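Local coordinates for protein glypican-1 (Homo sapiens, PDB 4YWT) that serves as a cell-surface proteoglycan that carries heparan sulfate chains, through which it binds collagen and takes part in Schwann cell myelination, at residues R172-L177 against D332-K337. The protein carries 3 engineered substitutions. Sequence-based numbering, arbitrary orientation.
Sequences RLFKQL and DTLTAK
Phe174, in the last turns of helix 158-177, reaches across to Leu334 and Thr335, where the short helix 331-334 gives way to loop. One flank of its ring does the touching. CD1 of Phe174 lies 4.2 Å from CD2 of Leu334, an apolar contact, and the next ring carbon, CE1 of Phe174, lies 3.8 Å from OG1 of Thr335. Both neighbours approach obliquely. The reach comes from the extended first torsion (chi1 -169°), which sets the ring trans to the backbone nitrogen; with the backbones still 8.7 Å apart between CA of Phe174 and CA of Thr335, a large flat side chain suits the gap. Leu334, buried, also packs on Leu327 of helix 316-328 and Leu198, so the ring is continued by a small cluster of leucines.

Thr335 is the first residue to leave helical geometry. Threonine suits this place because its hydroxyl can bond back to Arg331 O and to His178 NE2 while lying against the ring. The imidazole of His178 in turn meets Phe174 edge-to-face. Far from the centre of this elongated, mostly helical core protein, two helix ends thus meet directly by van der Waals contact alone, and their orientation probably depends on the Thr335-His178 bond and the His178-Phe174 ring pair.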
loop_
_atom_site.group_PDB
_atom_site.type_symbol
_atom_site.label_atom_id
_atom_site.label_comp_id
_atom_site.label_asym_id
_atom_site.label_seq_id
_atom_site.Cartn_x
_atom_site.Cartn_y
_atom_site.Cartn_z
ATOM N N ARG A 172 -19.746 40.707 4.331
ATOM C CA ARG A 172 -20.783 40.690 3.298
ATOM C C ARG A 172 -22.186 40.491 3.873
ATOM O O ARG A 172 -23.121 41.216 3.520
ATOM C CB ARG A 172 -20.487 39.597 2.269
ATOM C CG ARG A 172 -19.273 39.877 1.396
ATOM C CD ARG A 172 -19.023 38.743 0.415
ATOM N NE ARG A 172 -20.156 38.535 -0.482
ATOM C CZ ARG A 172 -20.343 39.200 -1.618
ATOM N NH1 ARG A 172 -19.469 40.120 -2.002
ATOM N NH2 ARG A 172 -21.404 38.942 -2.371
ATOM N N LEU A 173 -22.326 39.510 4.758
ATOM C CA LEU A 173 -23.616 39.207 5.367
ATOM C C LEU A 173 -24.139 40.381 6.189
ATOM O O LEU A 173 -25.337 40.671 6.172
ATOM C CB LEU A 173 -23.518 37.953 6.240
ATOM C CG LEU A 173 -23.491 36.620 5.487
ATOM C CD1 LEU A 173 -23.279 35.459 6.441
ATOM C CD2 LEU A 173 -24.773 36.431 4.700
ATOM N N PHE A 174 -23.244 41.061 6.901
ATOM C CA PHE A 174 -23.660 42.209 7.697
ATOM C C PHE A 174 -24.068 43.372 6.801
ATOM O O PHE A 174 -25.029 44.081 7.099
ATOM C CB PHE A 174 -22.555 42.652 8.654
ATOM C CG PHE A 174 -23.011 43.660 9.669
ATOM C CD1 PHE A 174 -23.735 43.260 10.780
ATOM C CD2 PHE A 174 -22.723 45.006 9.513
ATOM C CE1 PHE A 174 -24.163 44.182 11.718
ATOM C CE2 PHE A 174 -23.147 45.933 10.446
ATOM C CZ PHE A 174 -23.866 45.519 11.551
ATOM N N LYS A 175 -23.334 43.569 5.708
ATOM C CA LYS A 175 -23.713 44.580 4.726
ATOM C C LYS A 175 -25.101 44.299 4.161
ATOM O O LYS A 175 -25.912 45.213 4.001
ATOM C CB LYS A 175 -22.699 44.650 3.583
ATOM C CG LYS A 175 -21.375 45.298 3.944
ATOM C CD LYS A 175 -20.502 45.450 2.708
ATOM C CE LYS A 175 -21.255 46.147 1.582
ATOM N NZ LYS A 175 -20.395 46.357 0.384
ATOM N N GLN A 176 -25.370 43.030 3.866
ATOM C CA GLN A 176 -26.633 42.643 3.245
ATOM C C GLN A 176 -27.799 42.736 4.226
ATOM O O GLN A 176 -28.921 43.056 3.836
ATOM C CB GLN A 176 -26.539 41.228 2.670
ATOM C CG GLN A 176 -27.690 40.867 1.742
ATOM C CD GLN A 176 -27.620 39.438 1.237
ATOM O OE1 GLN A 176 -26.884 38.610 1.773
ATOM N NE2 GLN A 176 -28.381 39.148 0.188
ATOM N N LEU A 177 -27.530 42.456 5.498
ATOM C CA LEU A 177 -28.546 42.619 6.534
ATOM C C LEU A 177 -28.944 44.082 6.688
ATOM O O LEU A 177 -30.098 44.392 6.982
ATOM C CB LEU A 177 -28.056 42.073 7.878
ATOM C CG LEU A 177 -28.594 40.709 8.319
ATOM C CD1 LEU A 177 -28.078 39.591 7.426
ATOM C CD2 LEU A 177 -28.261 40.438 9.782
ATOM N N ASP A 332 -29.939 40.557 15.970
ATOM C CA ASP A 332 -30.236 41.667 16.873
ATOM C C ASP A 332 -29.077 41.934 17.829
ATOM O O ASP A 332 -28.599 43.064 17.941
ATOM C CB ASP A 332 -31.508 41.385 17.676
ATOM C CG ASP A 332 -32.732 41.220 16.799
ATOM O OD1 ASP A 332 -32.761 41.802 15.694
ATOM O OD2 ASP A 332 -33.670 40.508 17.217
ATOM N N THR A 333 -28.636 40.882 18.511
ATOM C CA THR A 333 -27.582 40.988 19.515
ATOM C C THR A 333 -26.273 41.504 18.925
ATOM O O THR A 333 -25.667 42.428 19.470
ATOM C CB THR A 333 -27.326 39.630 20.195
ATOM O OG1 THR A 333 -28.528 39.176 20.828
ATOM C CG2 THR A 333 -26.226 39.754 21.241
ATOM N N LEU A 334 -25.841 40.905 17.818
ATOM C CA LEU A 334 -24.621 41.335 17.139
ATOM C C LEU A 334 -24.688 42.807 16.770
ATOM O O LEU A 334 -23.762 43.568 17.061
ATOM C CB LEU A 334 -24.368 40.503 15.879
ATOM C CG LEU A 334 -23.307 41.074 14.930
ATOM C CD1 LEU A 334 -21.942 41.170 15.604
ATOM C CD2 LEU A 334 -23.218 40.262 13.645
ATOM N N THR A 335 -25.783 43.205 16.130
ATOM C CA THR A 335 -25.964 44.595 15.733
ATOM C C THR A 335 -25.389 45.838 16.409
ATOM O O THR A 335 -25.160 46.871 15.780
ATOM C CB THR A 335 -27.273 44.800 14.942
ATOM O OG1 THR A 335 -27.303 43.895 13.831
ATOM C CG2 THR A 335 -27.364 46.229 14.415
ATOM N N ALA A 336 -25.200 45.723 17.720
ATOM C CA ALA A 336 -24.490 46.713 18.511
ATOM C C ALA A 336 -23.508 47.722 17.943
ATOM O O ALA A 336 -22.367 47.375 17.635
ATOM C CB ALA A 336 -23.944 46.051 19.765
ATOM N N LYS A 337 -23.952 48.965 17.796
ATOM C CA LYS A 337 -23.201 49.950 17.026
ATOM C C LYS A 337 -21.889 50.354 17.691
ATOM O O LYS A 337 -20.831 50.238 17.074
ATOM C CB LYS A 337 -24.060 51.193 16.786
#